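Local coordinates for protein putative 3-hydroxybutyryl-CoA dehydratase (Rhodopseudomonas palustris, PDB 3HIN) that probably acts as a lyase of the enoyl-CoA hydratase/isomerase family, handling acyl-CoA thioesters on a crotonase-type fold, at residues A[21-25]-A[26-30]; A[111-114]-A[115-119]; A[209-213]-A[214-218]. One frame throughout, in Å; residues are numbered along the deposited sequence.

Contact 1 (A[21-25]-A[26-30])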
ATOM      1  N   ASP A  21       4.191 -10.169  35.887  1.00 37.51           N
ATOM      2  CA  ASP A  21       3.448 -10.186  37.162  1.00 38.58           C
ATOM      3  C   ASP A  21       2.079  -9.604  36.901  1.00 38.95           C
ATOM      4  O   ASP A  21       1.810  -9.095  35.832  1.00 38.47           O
ATOM      5  CB  ASP A  21       4.173  -9.370  38.239  1.00 37.99           C
ATOM      6  CG  ASP A  21       3.861  -9.848  39.652  1.00 40.78           C
ATOM      7  OD1 ASP A  21       3.125 -10.858  39.861  1.00 38.47           O
ATOM      8  OD2 ASP A  21       4.363  -9.183  40.573  1.00 45.54           O
ATOM      9  N   THR A  22       1.252  -9.622  37.927  1.00 39.52           N
ATOM     10  CA  THR A  22      -0.083  -9.086  37.871  1.00 39.96           C
ATOM     11  C   THR A  22      -0.135  -8.227  39.103  1.00 40.63           C
ATOM     12  O   THR A  22      -0.032  -8.763  40.215  1.00 39.56           O
ATOM     13  CB  THR A  22      -1.088 -10.225  37.999  1.00 39.72           C
ATOM     14  OG1 THR A  22      -0.984 -11.005  36.819  1.00 41.51           O
ATOM     15  CG2 THR A  22      -2.541  -9.706  38.121  1.00 41.00           C
ATOM     16  N   VAL A  23      -0.244  -6.907  38.923  1.00 39.65           N
ATOM     17  CA  VAL A  23      -0.442  -6.012  40.062  1.00 40.27           C
ATOM     18  C   VAL A  23      -1.854  -5.408  40.009  1.00 40.53           C
ATOM     19  O   VAL A  23      -2.131  -4.552  39.170  1.00 40.17           O
ATOM     20  CB  VAL A  23       0.610  -4.912  40.121  1.00 40.20           C
ATOM     21  CG1 VAL A  23       0.496  -4.168  41.480  1.00 42.73           C
ATOM     22  CG2 VAL A  23       2.003  -5.499  39.947  1.00 39.74           C
ATOM     23  N   GLY A  24      -2.749  -5.882  40.883  1.00 40.68           N
ATOM     24  CA  GLY A  24      -4.164  -5.524  40.783  1.00 39.37           C
ATOM     25  C   GLY A  24      -4.631  -5.941  39.400  1.00 37.83           C
ATOM     26  O   GLY A  24      -4.424  -7.067  39.003  1.00 37.71           O
ATOM     27  N   PRO A  25      -5.240  -5.026  38.637  1.00 37.20           N
ATOM     28  CA  PRO A  25      -5.771  -5.527  37.357  1.00 36.67           C
ATOM     29  C   PRO A  25      -4.820  -5.241  36.168  1.00 36.52           C
ATOM     30  O   PRO A  25      -5.252  -5.223  35.005  1.00 35.40           O
ATOM     31  CB  PRO A  25      -7.080  -4.739  37.232  1.00 36.84           C
ATOM     32  CG  PRO A  25      -6.651  -3.340  37.699  1.00 37.32           C
ATOM     33  CD  PRO A  25      -5.671  -3.637  38.908  1.00 36.79           C
ATOM     34  N   VAL A  26      -3.556  -4.963  36.494  1.00 35.97           N
ATOM     35  CA  VAL A  26      -2.523  -4.664  35.520  1.00 37.13           C
ATOM     36  C   VAL A  26      -1.531  -5.825  35.361  1.00 36.95           C
ATOM     37  O   VAL A  26      -0.810  -6.216  36.316  1.00 35.89           O
ATOM     38  CB  VAL A  26      -1.731  -3.393  35.896  1.00 37.14           C
ATOM     39  CG1 VAL A  26      -0.754  -2.991  34.742  1.00 40.50           C
ATOM     40  CG2 VAL A  26      -2.720  -2.255  36.177  1.00 37.86           C
ATOM     41  N   LEU A  27      -1.513  -6.369  34.156  1.00 36.92           N
ATOM     42  CA  LEU A  27      -0.528  -7.374  33.763  1.00 36.38           C
ATOM     43  C   LEU A  27       0.766  -6.652  33.433  1.00 36.94           C
ATOM     44  O   LEU A  27       0.814  -5.839  32.502  1.00 36.57           O
ATOM     45  CB  LEU A  27      -1.022  -8.137  32.562  1.00 36.19           C
ATOM     46  CG  LEU A  27      -0.161  -9.304  32.046  1.00 37.85           C
ATOM     47  CD1 LEU A  27      -0.234 -10.494  33.010  1.00 37.33           C
ATOM     48  CD2 LEU A  27      -0.540  -9.676  30.634  1.00 37.38           C
ATOM     49  N   THR A  28       1.805  -6.890  34.220  1.00 36.55           N
ATOM     50  CA  THR A  28       3.042  -6.243  33.911  1.00 36.17           C
ATOM     51  C   THR A  28       4.005  -7.181  33.241  1.00 36.63           C
ATOM     52  O   THR A  28       4.159  -8.328  33.699  1.00 38.37           O
ATOM     53  CB  THR A  28       3.685  -5.580  35.147  1.00 36.49           C
ATOM     54  OG1 THR A  28       4.193  -6.574  36.038  1.00 35.60           O
ATOM     55  CG2 THR A  28       2.632  -4.646  35.818  1.00 32.44           C
ATOM     56  N   ILE A  29       4.686  -6.676  32.212  1.00 34.69           N
ATOM     57  CA  ILE A  29       5.521  -7.496  31.360  1.00 34.39           C
ATOM     58  C   ILE A  29       6.920  -6.907  31.212  1.00 34.29           C
ATOM     59  O   ILE A  29       7.138  -5.971  30.435  1.00 34.50           O
ATOM     60  CB  ILE A  29       4.927  -7.610  29.955  1.00 33.67           C
ATOM     61  CG1 ILE A  29       3.582  -8.327  29.975  1.00 32.50           C
ATOM     62  CG2 ILE A  29       5.893  -8.416  29.077  1.00 34.02           C
ATOM     63  CD1 ILE A  29       2.872  -8.383  28.549  1.00 34.97           C
ATOM     64  N   GLY A  30       7.891  -7.471  31.909  1.00 32.79           N
ATOM     65  CA  GLY A  30       9.204  -6.845  31.902  1.00 33.09           C
ATOM     66  C   GLY A  30      10.158  -7.525  30.980  1.00 32.43           C
ATOM     67  O   GLY A  30      10.347  -8.708  31.091  1.00 33.47           O
TER

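Contact 2 (A[111-114]-A[115-119])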
ATOM      1  N   ALA A 111       3.668   1.495  27.532  1.00 32.32           N
ATOM      2  CA  ALA A 111       5.102   1.152  27.548  1.00 32.73           C
ATOM      3  C   ALA A 111       5.869   2.163  28.418  1.00 33.59           C
ATOM      4  O   ALA A 111       5.732   3.379  28.231  1.00 35.14           O
ATOM      5  CB  ALA A 111       5.644   1.159  26.112  1.00 32.59           C
ATOM      6  N   ALA A 112       6.638   1.665  29.383  1.00 31.72           N
ATOM      7  CA  ALA A 112       7.432   2.491  30.243  1.00 30.93           C
ATOM      8  C   ALA A 112       8.799   2.563  29.618  1.00 31.53           C
ATOM      9  O   ALA A 112       9.460   1.522  29.489  1.00 32.10           O
ATOM     10  CB  ALA A 112       7.464   1.870  31.693  1.00 30.37           C
ATOM     11  N   LEU A 113       9.204   3.742  29.131  1.00 30.18           N
ATOM     12  CA  LEU A 113      10.465   3.856  28.378  1.00 30.94           C
ATOM     13  C   LEU A 113      11.630   4.448  29.200  1.00 32.49           C
ATOM     14  O   LEU A 113      11.465   5.401  29.932  1.00 32.99           O
ATOM     15  CB  LEU A 113      10.243   4.638  27.091  1.00 31.30           C
ATOM     16  CG  LEU A 113       9.016   4.207  26.271  1.00 31.23           C
ATOM     17  CD1 LEU A 113       8.948   5.121  25.055  1.00 32.43           C
ATOM     18  CD2 LEU A 113       9.112   2.760  25.830  1.00 30.31           C
ATOM     19  N   LYS A 114      12.801   3.838  29.127  1.00 32.77           N
ATOM     20  CA  LYS A 114      14.011   4.420  29.744  1.00 32.19           C
ATOM     21  C   LYS A 114      15.178   3.981  28.886  1.00 31.90           C
ATOM     22  O   LYS A 114      15.017   3.034  28.150  1.00 31.76           O
ATOM     23  CB  LYS A 114      14.211   3.864  31.173  1.00 33.37           C
ATOM     24  CG  LYS A 114      14.426   2.333  31.255  1.00 30.56           C
ATOM     25  CD  LYS A 114      14.330   1.894  32.722  1.00 37.89           C
ATOM     26  CE  LYS A 114      14.189   0.384  32.790  1.00 36.94           C
ATOM     27  NZ  LYS A 114      14.033  -0.172  34.205  1.00 39.59           N
ATOM     28  N   GLY A 115      16.333   4.650  28.996  1.00 31.63           N
ATOM     29  CA  GLY A 115      17.566   4.215  28.340  1.00 32.39           C
ATOM     30  C   GLY A 115      17.271   3.956  26.870  1.00 32.52           C
ATOM     31  O   GLY A 115      16.493   4.638  26.263  1.00 33.78           O
ATOM     32  N   ALA A 116      17.864   2.923  26.316  1.00 33.57           N
ATOM     33  CA  ALA A 116      17.754   2.677  24.878  1.00 33.99           C
ATOM     34  C   ALA A 116      16.341   2.266  24.425  1.00 33.43           C
ATOM     35  O   ALA A 116      15.691   1.406  25.037  1.00 32.39           O
ATOM     36  CB  ALA A 116      18.859   1.652  24.444  1.00 34.44           C
ATOM     37  N   VAL A 117      15.814   2.963  23.409  1.00 33.33           N
ATOM     38  CA  VAL A 117      14.524   2.592  22.757  1.00 32.27           C
ATOM     39  C   VAL A 117      14.810   2.717  21.293  1.00 33.33           C
ATOM     40  O   VAL A 117      14.521   3.734  20.646  1.00 32.58           O
ATOM     41  CB  VAL A 117      13.382   3.559  23.145  1.00 33.28           C
ATOM     42  CG1 VAL A 117      12.074   3.119  22.472  1.00 31.90           C
ATOM     43  CG2 VAL A 117      13.240   3.712  24.802  1.00 30.96           C
ATOM     44  N   ILE A 118      15.490   1.729  20.764  1.00 33.33           N
ATOM     45  CA  ILE A 118      16.009   1.924  19.445  1.00 33.95           C
ATOM     46  C   ILE A 118      15.668   0.760  18.521  1.00 33.42           C
ATOM     47  O   ILE A 118      15.614  -0.385  18.980  1.00 32.60           O
ATOM     48  CB  ILE A 118      17.551   2.245  19.448  1.00 35.52           C
ATOM     49  CG1 ILE A 118      18.388   1.002  19.620  1.00 35.01           C
ATOM     50  CG2 ILE A 118      17.949   3.265  20.537  1.00 37.40           C
ATOM     51  CD1 ILE A 118      19.911   1.382  20.102  1.00 40.72           C
ATOM     52  N   GLY A 119      15.501   1.045  17.210  1.00 32.95           N
ATOM     53  CA  GLY A 119      15.293  -0.047  16.231  1.00 33.05           C
ATOM     54  C   GLY A 119      13.989  -0.760  16.568  1.00 33.91           C
ATOM     55  O   GLY A 119      12.977  -0.107  16.876  1.00 35.27           O
TER

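Contact 3 (A[209-213]-A[214-218])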
ATOM      1  N   ALA A 209      -7.861   1.187  33.904  1.00 34.90           N
ATOM      2  CA  ALA A 209      -8.552   0.001  34.470  1.00 36.07           C
ATOM      3  C   ALA A 209      -9.980   0.298  34.900  1.00 36.58           C
ATOM      4  O   ALA A 209     -10.796  -0.618  35.004  1.00 37.05           O
ATOM      5  CB  ALA A 209      -7.779  -0.534  35.651  1.00 34.53           C
ATOM      6  N   GLN A 210     -10.269   1.575  35.150  1.00 35.84           N
ATOM      7  CA  GLN A 210     -11.573   1.987  35.617  1.00 34.86           C
ATOM      8  C   GLN A 210     -12.537   2.151  34.436  1.00 34.61           C
ATOM      9  O   GLN A 210     -13.757   2.247  34.636  1.00 33.48           O
ATOM     10  CB  GLN A 210     -11.446   3.338  36.281  1.00 35.67           C
ATOM     11  CG  GLN A 210     -10.304   3.481  37.313  1.00 38.09           C
ATOM     12  CD  GLN A 210     -10.268   4.879  37.944  1.00 44.11           C
ATOM     13  OE1 GLN A 210     -10.861   5.829  37.424  1.00 44.66           O
ATOM     14  NE2 GLN A 210      -9.608   4.997  39.092  1.00 44.97           N
ATOM     15  N   ASN A 211     -12.024   2.209  33.207  1.00 34.48           N
ATOM     16  CA  ASN A 211     -12.898   2.446  32.018  1.00 34.84           C
ATOM     17  C   ASN A 211     -13.865   1.270  31.725  1.00 35.82           C
ATOM     18  O   ASN A 211     -13.552   0.119  32.024  1.00 34.44           O
ATOM     19  CB  ASN A 211     -12.073   2.801  30.745  1.00 34.18           C
ATOM     20  CG  ASN A 211     -11.263   4.098  30.927  1.00 34.59           C
ATOM     21  OD1 ASN A 211     -11.679   5.003  31.649  1.00 35.11           O
ATOM     22  ND2 ASN A 211     -10.146   4.208  30.256  1.00 30.70           N
ATOM     23  N   ALA A 212     -15.039   1.585  31.175  1.00 37.24           N
ATOM     24  CA  ALA A 212     -15.967   0.560  30.636  1.00 38.39           C
ATOM     25  C   ALA A 212     -15.323  -0.109  29.413  1.00 39.65           C
ATOM     26  O   ALA A 212     -14.573   0.525  28.670  1.00 40.19           O
ATOM     27  CB  ALA A 212     -17.331   1.210  30.244  1.00 37.30           C
ATOM     28  N   PRO A 213     -15.600  -1.395  29.199  1.00 40.93           N
ATOM     29  CA  PRO A 213     -14.939  -2.169  28.134  1.00 41.85           C
ATOM     30  C   PRO A 213     -15.179  -1.573  26.748  1.00 42.47           C
ATOM     31  O   PRO A 213     -14.275  -1.612  25.883  1.00 41.27           O
ATOM     32  CB  PRO A 213     -15.620  -3.551  28.246  1.00 42.44           C
ATOM     33  CG  PRO A 213     -15.973  -3.640  29.672  1.00 41.57           C
ATOM     34  CD  PRO A 213     -16.475  -2.248  30.017  1.00 41.38           C
ATOM     35  N   LEU A 214     -16.389  -1.031  26.551  1.00 42.05           N
ATOM     36  CA  LEU A 214     -16.752  -0.443  25.274  1.00 42.11           C
ATOM     37  C   LEU A 214     -16.023   0.897  25.063  1.00 41.60           C
ATOM     38  O   LEU A 214     -15.921   1.397  23.927  1.00 41.61           O
ATOM     39  CB  LEU A 214     -18.271  -0.292  25.165  1.00 42.37           C
ATOM     40  CG  LEU A 214     -18.931  -0.819  23.892  1.00 45.46           C
ATOM     41  CD1 LEU A 214     -18.427  -2.227  23.520  1.00 48.50           C
ATOM     42  CD2 LEU A 214     -20.412  -0.807  24.047  1.00 47.38           C
ATOM     43  N   THR A 215     -15.524   1.506  26.143  1.00 40.15           N
ATOM     44  CA  THR A 215     -14.712   2.677  25.952  1.00 40.08           C
ATOM     45  C   THR A 215     -13.370   2.213  25.404  1.00 39.91           C
ATOM     46  O   THR A 215     -12.937   2.726  24.402  1.00 37.52           O
ATOM     47  CB  THR A 215     -14.550   3.512  27.236  1.00 40.62           C
ATOM     48  OG1 THR A 215     -15.757   4.240  27.433  1.00 43.30           O
ATOM     49  CG2 THR A 215     -13.403   4.547  27.074  1.00 40.51           C
ATOM     50  N   ASN A 216     -12.741   1.206  26.033  1.00 40.02           N
ATOM     51  CA  ASN A 216     -11.544   0.638  25.442  1.00 41.20           C
ATOM     52  C   ASN A 216     -11.788   0.201  24.022  1.00 40.76           C
ATOM     53  O   ASN A 216     -10.959   0.462  23.165  1.00 40.19           O
ATOM     54  CB  ASN A 216     -10.903  -0.528  26.204  1.00 41.37           C
ATOM     55  CG  ASN A 216     -10.452  -0.128  27.571  1.00 44.84           C
ATOM     56  OD1 ASN A 216     -10.197   1.070  27.864  1.00 44.79           O
ATOM     57  ND2 ASN A 216     -10.436  -1.112  28.460  1.00 44.80           N
ATOM     58  N   PHE A 217     -12.898  -0.474  23.759  1.00 39.59           N
ATOM     59  CA  PHE A 217     -13.101  -0.868  22.373  1.00 38.15           C
ATOM     60  C   PHE A 217     -13.073   0.354  21.386  1.00 36.90           C
ATOM     61  O   PHE A 217     -12.382   0.326  20.347  1.00 36.55           O
ATOM     62  CB  PHE A 217     -14.416  -1.626  22.230  1.00 38.04           C
ATOM     63  CG  PHE A 217     -14.595  -2.202  20.880  1.00 38.63           C
ATOM     64  CD1 PHE A 217     -13.938  -3.350  20.535  1.00 40.51           C
ATOM     65  CD2 PHE A 217     -15.363  -1.548  19.929  1.00 38.13           C
ATOM     66  CE1 PHE A 217     -14.095  -3.879  19.248  1.00 45.89           C
ATOM     67  CE2 PHE A 217     -15.517  -2.065  18.627  1.00 38.08           C
ATOM     68  CZ  PHE A 217     -14.877  -3.222  18.302  1.00 43.06           C
ATOM     69  N   ALA A 218     -13.869   1.372  21.682  1.00 35.20           N
ATOM     70  CA  ALA A 218     -14.083   2.521  20.774  1.00 35.49           C
ATOM     71  C   ALA A 218     -12.763   3.268  20.588  1.00 35.35           C
ATOM     72  O   ALA A 218     -12.407   3.646  19.467  1.00 36.54           O
ATOM     73  CB  ALA A 218     -15.143   3.463  21.347  1.00 34.02           C
TER

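Contact 1 (A[21-25]-A[26-30])
Asp21 and Thr28 grip each other through both of their backbone polar groups: Asp21 N gives its hydrogen to Thr28 O at 2.9 Å, and Thr28 N gives its own to Asp21 O at 2.7 Å. The next hydrogen-bonded pair is Val23 with Val26, where Val23 N reaches Val26 O at 2.8 Å. The return bond, Val26 N to Val23 O at 3.1 Å, is the one that closes the turn. Between them Thr22 and Leu27 form a non-hydrogen-bonded pair; here Thr22 CA comes within 3.3 Å of Val26 O as a CA-H...O contact.

Packing divides by face. Thr28 OG1 sits between its backbone N and carbonyl carbon (chi1 71°), which brings it to 3.6 Å from Asp21 CB. Val23 and Val26, beta-branched and suited to strands, share that face, and helix 197-208 covers Val26 and Thr28 through Leu202. On the other face Leu27 CD1 lies 3.9 Å from Thr22 OG1, and both residues lean on Ile59.

Gly24 supplies the positive phi (57°) of the first corner, and Pro25, its phi restrained by the ring, takes the second. This is a beta hairpin with a two-residue loop, Gly24-Pro25, closed by a type II' turn from Val23 to Val26, at the edge of the main sheet of the crotonase fold.

Contact 2 (A[111-114]-A[115-119])
Val117 and Lys114 meet at the flat peptide group joining Lys114 to Gly115. Over one face hangs Val117 CG2, 3.9 Å from Lys114 O and well out of the peptide plane. The lysine's own chain leaves on the opposite side, its CG standing between the backbone N and the carbonyl carbon (chi1 62°). At the edge Gly115 N is hydrogen-bonded to Ser136 OG. Lys114 O approaches Ala116 N at 3.4 Å, but the angle is poor; that N-H is instead taken by His70 ND1.

On the valine's side of the peptide, Val117 CG2 also touches Leu113 CB at 3.9 Å. Phe71, Tyr139 and Ala125 pack on both residues, and branched aliphatic side chains suit so buried a place. A long chain with a charged end suits position 114: extended beyond CG, it carries NZ to its hydrogen bond with Gly66 O. Gly115 adopts a positive phi of 51°, turning the chain out of strand 109-113 into strand 116-118.

Gly119 stands at the N-cap position of helix 120-127, into which strand 116-118 leads. In crotonase relatives a backbone N-H at the start of this following helix contributes to the oxyanion hole, and the same probably holds here.

Contact 3 (A[209-213]-A[214-218])
Pro213 has the most surface buried by this turn, and it works by shaping the backbone. Pro213 CB lies only 3.1 Å from Leu214 N, an approach set by the covalent link between the two residues. Its carbonyl oxygen accepts a hydrogen bond from Phe217 N at 2.8 Å, with an N-H...O angle of 158°, the next helical bond after the one made by Ala212. A proline suits this place because the first turn of a helix does not require its N-H, while the ring holds phi at -59°, a helical value. The Leu214 side chain touches Val244 of helix 231-247; Phe217 meets Met241 of the same helix.

Ala212 is the N-cap residue, and the arrangement is the start of helix 213-228 after the loop that follows helix 197-208. Its oxygen serves two donors. Asn216 N approaches in the carbonyl plane at 3.3 Å, whereas Thr215 N comes from above that plane at 2.9 Å. Because this work falls to the backbone oxygen, a residue as small as alanine is enough here. Thr215 CB also packs against Ala212 O, at 3.3 Å, and its CG2 makes a looser contact with Asn211 CB.

Asn211 and Asn216 meet across the start of the helix with their side chains at about a right angle. Asn216 OD1 lies 3.8 Å from Asn211 CB and 3.9 Å from Asn211 ND2, so the two amides, their planes 69° apart, touch without bonding. The polar end of Asn211 is directed elsewhere, since its OD1 accepts from Arg207 NH1, a role an amide oxygen suits. Asn216 CB rests 3.6 Å from Pro213 O, while the side chain also packs on Pro108.

Overall arrangement
From the N terminus, the chain first closes a hairpin in contact 1, then in contact 2 passes from strand 109-113 of the six-stranded sheet to strand 116-118 of the three-stranded one, and finally runs from one helix into the next in contact 3. Each closes a local turn before the following one opens, so none nests or crosses. Contacts 1 and 2 reach the same six-stranded sheet, at its edge and in its interior, with centres about 19 Å apart. Contact 3 touches contact 1 directly: Pro25 CG packs 3.7 Å from Ala209 CB, joining the hairpin turn to the loop after helix 197-208. Contacts 2 and 3 lie on opposite sides of the chain's centre.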